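Local atomic coordinates of walker-Type ATPase (Pyrococcus abyssi, PDB entry 2QEN), a protein that binds ADP and magnesium through a P-loop and is probably an archaeal ATPase, its cellular role being unknown. Residues A50-R55 with E129-F134; E150-F155 with Y186-Y191. The protein carries 1 engineered substitution. One frame throughout, in Å; residues are numbered along the deposited sequence.

Contact 1 (A50-R55 with E129-F134); sequences AFLNER and EFIVAF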
loop_
_atom_site.group_PDB
_atom_site.type_symbol
_atom_site.label_atom_id
_atom_site.label_comp_id
_atom_site.label_asym_id
_atom_site.label_seq_id
_atom_site.Cartn_x
_atom_site.Cartn_y
_atom_site.Cartn_z
ATOM N N ALA A 50 10.918 -6.557 3.506
ATOM C CA ALA A 50 12.001 -6.649 4.489
ATOM C C ALA A 50 11.616 -7.549 5.680
ATOM O O ALA A 50 12.406 -8.367 6.125
ATOM C CB ALA A 50 12.378 -5.257 4.978
ATOM N N PHE A 51 10.387 -7.390 6.162
ATOM C CA PHE A 51 9.830 -8.193 7.255
ATOM C C PHE A 51 9.758 -9.681 6.891
ATOM O O PHE A 51 10.125 -10.539 7.694
ATOM C CB PHE A 51 8.422 -7.668 7.575
ATOM C CG PHE A 51 7.836 -8.182 8.861
ATOM C CD1 PHE A 51 8.203 -7.626 10.078
ATOM C CD2 PHE A 51 6.864 -9.191 8.845
ATOM C CE1 PHE A 51 7.636 -8.062 11.249
ATOM C CE2 PHE A 51 6.293 -9.642 10.022
ATOM C CZ PHE A 51 6.682 -9.082 11.234
ATOM N N LEU A 52 9.285 -9.982 5.681
ATOM C CA LEU A 52 9.189 -11.373 5.217
ATOM C C LEU A 52 10.544 -11.961 4.832
ATOM O O LEU A 52 10.682 -13.180 4.783
ATOM C CB LEU A 52 8.201 -11.524 4.048
ATOM C CG LEU A 52 6.733 -11.202 4.348
ATOM C CD1 LEU A 52 5.923 -11.090 3.044
ATOM C CD2 LEU A 52 6.135 -12.241 5.282
ATOM N N ASN A 53 11.532 -11.100 4.561
ATOM C CA ASN A 53 12.891 -11.554 4.230
ATOM C C ASN A 53 13.465 -12.430 5.345
ATOM O O ASN A 53 14.205 -13.375 5.086
ATOM C CB ASN A 53 13.816 -10.359 3.953
ATOM C CG ASN A 53 15.168 -10.773 3.361
ATOM O OD1 ASN A 53 15.235 -11.532 2.387
ATOM N ND2 ASN A 53 16.255 -10.248 3.940
ATOM N N GLU A 54 13.098 -12.115 6.585
ATOM C CA GLU A 54 13.608 -12.836 7.754
ATOM C C GLU A 54 12.617 -13.854 8.318
ATOM O O GLU A 54 12.998 -14.722 9.105
ATOM C CB GLU A 54 14.037 -11.837 8.840
ATOM C CG GLU A 54 15.386 -11.172 8.540
ATOM C CD GLU A 54 15.673 -9.965 9.424
ATOM O OE1 GLU A 54 15.911 -10.151 10.637
ATOM O OE2 GLU A 54 15.667 -8.833 8.902
ATOM N N ARG A 55 11.359 -13.745 7.901
ATOM C CA ARG A 55 10.267 -14.551 8.431
ATOM C C ARG A 55 9.543 -15.293 7.308
ATOM O O ARG A 55 9.141 -14.656 6.327
ATOM C CB ARG A 55 9.262 -13.652 9.170
ATOM C CG ARG A 55 9.799 -13.023 10.453
ATOM C CD ARG A 55 9.020 -11.783 10.790
ATOM N NE ARG A 55 9.719 -10.897 11.719
ATOM C CZ ARG A 55 10.654 -10.000 11.375
ATOM N NH1 ARG A 55 11.056 -9.874 10.114
ATOM N NH2 ARG A 55 11.211 -9.229 12.310
ATOM N N GLU A 129 5.211 -20.387 12.865
ATOM C CA GLU A 129 4.274 -19.464 12.242
ATOM C C GLU A 129 4.585 -19.378 10.752
ATOM O O GLU A 129 5.762 -19.352 10.363
ATOM C CB GLU A 129 4.523 -18.074 12.826
ATOM C CG GLU A 129 3.359 -17.157 12.840
ATOM C CD GLU A 129 3.505 -16.127 13.923
ATOM O OE1 GLU A 129 4.254 -15.150 13.725
ATOM O OE2 GLU A 129 2.861 -16.294 14.984
ATOM N N PHE A 130 3.536 -19.310 9.933
ATOM C CA PHE A 130 3.679 -18.960 8.522
ATOM C C PHE A 130 2.824 -17.729 8.171
ATOM O O PHE A 130 1.648 -17.651 8.554
ATOM C CB PHE A 130 3.364 -20.157 7.612
ATOM C CG PHE A 130 3.733 -19.936 6.174
ATOM C CD1 PHE A 130 5.015 -20.186 5.729
ATOM C CD2 PHE A 130 2.784 -19.446 5.260
ATOM C CE1 PHE A 130 5.360 -19.957 4.396
ATOM C CE2 PHE A 130 3.122 -19.227 3.923
ATOM C CZ PHE A 130 4.414 -19.495 3.489
ATOM N N ILE A 131 3.415 -16.776 7.449
ATOM C CA ILE A 131 2.705 -15.554 7.068
ATOM C C ILE A 131 2.214 -15.566 5.613
ATOM O O ILE A 131 2.973 -15.856 4.688
ATOM C CB ILE A 131 3.545 -14.262 7.340
ATOM C CG1 ILE A 131 3.984 -14.186 8.813
ATOM C CG2 ILE A 131 2.767 -12.971 6.922
ATOM C CD1 ILE A 131 5.318 -13.445 9.014
ATOM N N VAL A 132 0.932 -15.246 5.429
ATOM C CA VAL A 132 0.394 -14.959 4.101
ATOM C C VAL A 132 0.022 -13.495 4.071
ATOM O O VAL A 132 -0.812 -13.053 4.849
ATOM C CB VAL A 132 -0.853 -15.819 3.743
ATOM C CG1 VAL A 132 -1.341 -15.489 2.311
ATOM C CG2 VAL A 132 -0.532 -17.287 3.869
ATOM N N ALA A 133 0.679 -12.737 3.195
ATOM C CA ALA A 133 0.423 -11.301 3.061
ATOM C C ALA A 133 -0.226 -10.939 1.728
ATOM O O ALA A 133 0.222 -11.355 0.663
ATOM C CB ALA A 133 1.693 -10.510 3.268
ATOM N N PHE A 134 -1.300 -10.170 1.817
ATOM C CA PHE A 134 -2.004 -9.660 0.655
ATOM C C PHE A 134 -1.725 -8.154 0.531
ATOM O O PHE A 134 -2.181 -7.350 1.342
ATOM C CB PHE A 134 -3.508 -9.943 0.782
ATOM C CG PHE A 134 -3.868 -11.413 0.736
ATOM C CD1 PHE A 134 -3.892 -12.180 1.901
ATOM C CD2 PHE A 134 -4.191 -12.029 -0.472
ATOM C CE1 PHE A 134 -4.221 -13.529 1.873
ATOM C CE2 PHE A 134 -4.534 -13.401 -0.518
ATOM C CZ PHE A 134 -4.549 -14.148 0.655
#
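Leu52 and Ile131 meet where the helix that follows the P-loop packs on the parallel sheet of the ATPase domain. Helix 50-54 lies over strand 130-134, nearly antiparallel to it at 153°, and the 10.4 Å between the axes is bridged by apolar side chains. Ile131, Ala133 and Phe51 are buried. The close part is Leu52 on Ile131: CD2 of the leucine reaches CG2 at 3.8 Å and also touches CB. The beta-branched isoleucine suits a strand: CG2 stands anti to the backbone N and faces Leu52, and CG1 carries CD1 on toward CB of Arg55, 4.0 Å away. The ring of Phe51, with Leu24 beside it, meets the same CD1 through CE2 at 4.1 Å. The reach of Leu52 CD1 to CB of the small Ala133 is looser, at 4.3 Å; there Leu59 and Ile168 of the flanking strands continue the apolar layer. Arg55 forms the more open side. It touches Ile131 chiefly through CB; its chain then leads away from the strand, extended from CG to NE, and NH2 forms a salt bridge with Glu25. CE1 of Phe51 lies 3.5 Å above the centre of the guanidinium plane, and from the edge of that group NH1 donates to a lone pair of Phe51 O at 2.7 Å.

Contact 2 (E150-F155 with Y186-Y191); sequences ELLALF and YESPLY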
loop_
_atom_site.group_PDB
_atom_site.type_symbol
_atom_site.label_atom_id
_atom_site.label_comp_id
_atom_site.label_asym_id
_atom_site.label_seq_id
_atom_site.Cartn_x
_atom_site.Cartn_y
_atom_site.Cartn_z
ATOM N N GLU A 150 -15.930 -14.862 -0.550
ATOM C CA GLU A 150 -15.206 -16.117 -0.379
ATOM C C GLU A 150 -13.863 -15.876 0.306
ATOM O O GLU A 150 -13.406 -16.724 1.065
ATOM C CB GLU A 150 -14.976 -16.815 -1.726
ATOM C CG GLU A 150 -16.235 -17.185 -2.493
ATOM C CD GLU A 150 -16.655 -16.124 -3.507
ATOM O OE1 GLU A 150 -16.235 -14.947 -3.405
ATOM O OE2 GLU A 150 -17.405 -16.479 -4.429
ATOM N N LEU A 151 -13.231 -14.726 0.041
ATOM C CA LEU A 151 -11.967 -14.383 0.729
ATOM C C LEU A 151 -12.191 -13.998 2.186
ATOM O O LEU A 151 -11.432 -14.404 3.053
ATOM C CB LEU A 151 -11.152 -13.316 -0.016
ATOM C CG LEU A 151 -10.260 -13.914 -1.104
ATOM C CD1 LEU A 151 -9.906 -12.877 -2.119
ATOM C CD2 LEU A 151 -8.991 -14.556 -0.517
ATOM N N LEU A 152 -13.257 -13.251 2.454
ATOM C CA LEU A 152 -13.649 -12.938 3.832
ATOM C C LEU A 152 -13.944 -14.207 4.642
ATOM O O LEU A 152 -13.526 -14.316 5.784
ATOM C CB LEU A 152 -14.854 -11.999 3.850
ATOM C CG LEU A 152 -14.728 -10.673 3.092
ATOM C CD1 LEU A 152 -16.042 -9.916 3.122
ATOM C CD2 LEU A 152 -13.558 -9.809 3.637
ATOM N N ALA A 153 -14.660 -15.157 4.033
ATOM C CA ALA A 153 -14.934 -16.450 4.640
ATOM C C ALA A 153 -13.643 -17.233 4.904
ATOM O O ALA A 153 -13.462 -17.790 5.987
ATOM C CB ALA A 153 -15.916 -17.259 3.779
ATOM N N LEU A 154 -12.746 -17.263 3.923
ATOM C CA LEU A 154 -11.435 -17.877 4.089
ATOM C C LEU A 154 -10.669 -17.258 5.247
ATOM O O LEU A 154 -10.081 -17.984 6.042
ATOM C CB LEU A 154 -10.613 -17.771 2.790
ATOM C CG LEU A 154 -9.159 -18.272 2.789
ATOM C CD1 LEU A 154 -9.041 -19.802 2.974
ATOM C CD2 LEU A 154 -8.490 -17.846 1.514
ATOM N N PHE A 155 -10.666 -15.924 5.328
ATOM C CA PHE A 155 -9.994 -15.196 6.420
ATOM C C PHE A 155 -10.593 -15.507 7.812
ATOM O O PHE A 155 -9.864 -15.578 8.803
ATOM C CB PHE A 155 -10.005 -13.677 6.191
ATOM C CG PHE A 155 -9.271 -13.214 4.949
ATOM C CD1 PHE A 155 -8.220 -13.948 4.406
ATOM C CD2 PHE A 155 -9.623 -12.000 4.339
ATOM C CE1 PHE A 155 -7.554 -13.499 3.260
ATOM C CE2 PHE A 155 -8.954 -11.535 3.206
ATOM C CZ PHE A 155 -7.925 -12.271 2.665
ATOM N N TYR A 186 -23.061 -7.674 10.234
ATOM C CA TYR A 186 -23.344 -9.050 10.660
ATOM C C TYR A 186 -23.293 -10.045 9.503
ATOM O O TYR A 186 -23.122 -11.246 9.705
ATOM C CB TYR A 186 -24.703 -9.142 11.381
ATOM C CG TYR A 186 -24.920 -10.474 12.066
ATOM C CD1 TYR A 186 -24.235 -10.790 13.238
ATOM C CD2 TYR A 186 -25.784 -11.428 11.530
ATOM C CE1 TYR A 186 -24.410 -12.003 13.862
ATOM C CE2 TYR A 186 -25.968 -12.654 12.150
ATOM C CZ TYR A 186 -25.281 -12.930 13.318
ATOM O OH TYR A 186 -25.445 -14.139 13.955
ATOM N N GLU A 187 -23.448 -9.527 8.292
ATOM C CA GLU A 187 -23.432 -10.338 7.079
ATOM C C GLU A 187 -22.010 -10.763 6.687
ATOM O O GLU A 187 -21.825 -11.798 6.040
ATOM C CB GLU A 187 -24.121 -9.581 5.938
ATOM C CG GLU A 187 -25.614 -9.302 6.195
ATOM C CD GLU A 187 -26.450 -10.569 6.216
ATOM O OE1 GLU A 187 -26.165 -11.465 5.392
ATOM O OE2 GLU A 187 -27.391 -10.671 7.044
ATOM N N SER A 188 -21.025 -9.961 7.094
ATOM C CA SER A 188 -19.606 -10.247 6.876
ATOM C C SER A 188 -19.144 -11.472 7.661
ATOM O O SER A 188 -19.351 -11.546 8.880
ATOM C CB SER A 188 -18.745 -9.045 7.274
ATOM O OG SER A 188 -17.353 -9.357 7.233
ATOM N N PRO A 189 -18.513 -12.440 6.966
ATOM C CA PRO A 189 -17.932 -13.599 7.644
ATOM C C PRO A 189 -16.920 -13.213 8.726
ATOM O O PRO A 189 -16.729 -13.977 9.670
ATOM C CB PRO A 189 -17.254 -14.363 6.504
ATOM C CG PRO A 189 -18.059 -13.979 5.288
ATOM C CD PRO A 189 -18.341 -12.522 5.503
ATOM N N LEU A 190 -16.307 -12.033 8.604
ATOM C CA LEU A 190 -15.349 -11.555 9.594
ATOM C C LEU A 190 -15.973 -10.806 10.771
ATOM O O LEU A 190 -15.255 -10.243 11.594
ATOM C CB LEU A 190 -14.292 -10.671 8.924
ATOM C CG LEU A 190 -13.180 -11.349 8.125
ATOM C CD1 LEU A 190 -12.252 -10.296 7.538
ATOM C CD2 LEU A 190 -12.402 -12.313 8.993
ATOM N N TYR A 191 -17.300 -10.794 10.858
ATOM C CA TYR A 191 -17.986 -10.010 11.885
ATOM C C TYR A 191 -17.492 -10.334 13.294
ATOM O O TYR A 191 -17.348 -11.503 13.653
ATOM C CB TYR A 191 -19.506 -10.191 11.806
ATOM C CG TYR A 191 -20.241 -9.535 12.951
ATOM C CD1 TYR A 191 -20.445 -8.152 12.974
ATOM C CD2 TYR A 191 -20.721 -10.294 14.019
ATOM C CE1 TYR A 191 -21.102 -7.545 14.024
ATOM C CE2 TYR A 191 -21.402 -9.694 15.081
ATOM C CZ TYR A 191 -21.583 -8.323 15.078
ATOM O OH TYR A 191 -22.253 -7.727 16.122
#
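Leu152 and Leu190 both hold CG anti to their own carbonyl carbon, with chi1 of -56° and -77°, and these torsions bring their branches together at about a right angle, CD2 of Leu152 lying 4.1 Å from CD1 of Leu190. The rest of the Leu190 side chain lies against helix 150-155: CG packs on the carbonyl oxygen of Leu152, and CD2 lies against both the carbonyl C and CB of Phe155, each at 3.9 Å. Its CD1 comes up at the edge of the Phe155 ring, near the ring plane. A leucine suits this place because its two methyls can serve two neighbours one helical turn apart. With an alanine in place of Leu190, Leu152 CD2 and Phe155 CB would probably lose the methyls that pack on them, and a gap would open between the turn and the helix.

Pro189 makes the closest approach, its CB 3.6 Å from CA of Ala153. The compact ring rests on the helix backbone, with CD against CB of Leu152, and the short side chain of Ala153 allows it to come so near. Proline also fits the second position of the type I turn from Ser188 to Tyr191, since its phi of -56° is already that of such a turn. Tyr191 N closes the turn on Ser188 O at 2.9 Å. Ser188 adds a second clasp: its OG accepts from Leu190 N at 3.2 Å, and the same oxygen is hydrogen-bonded to Leu181 O, tying the loop to the end of helix 174-181. Leu181 also touches Leu152 and Leu190, so the apolar cluster is shared by three parts of the domain. The arrangement is an ST turn overlapping a type I beta turn, which seats the loop before strand 196-199 on helix 149-161 of the P-loop fold.

How the contacts relate
The two contacts lie 23 Å apart, centre to centre, within one P-loop ATPase domain and are joined through strand 130-135 and helix 149-161, which follow each other in the chain. Phe134 alternates with Ile131 and Ala133 along the strand and so links contact 1 to the other face of the sheet, where its CE1 is 3.6 Å from CE1 of Phe155 and the rings meet edge-to-face. In contact 1 the Phe51 side chain is about 11 Å from the bound ADP. Asp135, a residue known to bind magnesium in this protein, has its side chain about 6 Å from that of Ala133 in contact 1 and about 11 Å from that of Phe155 in contact 2.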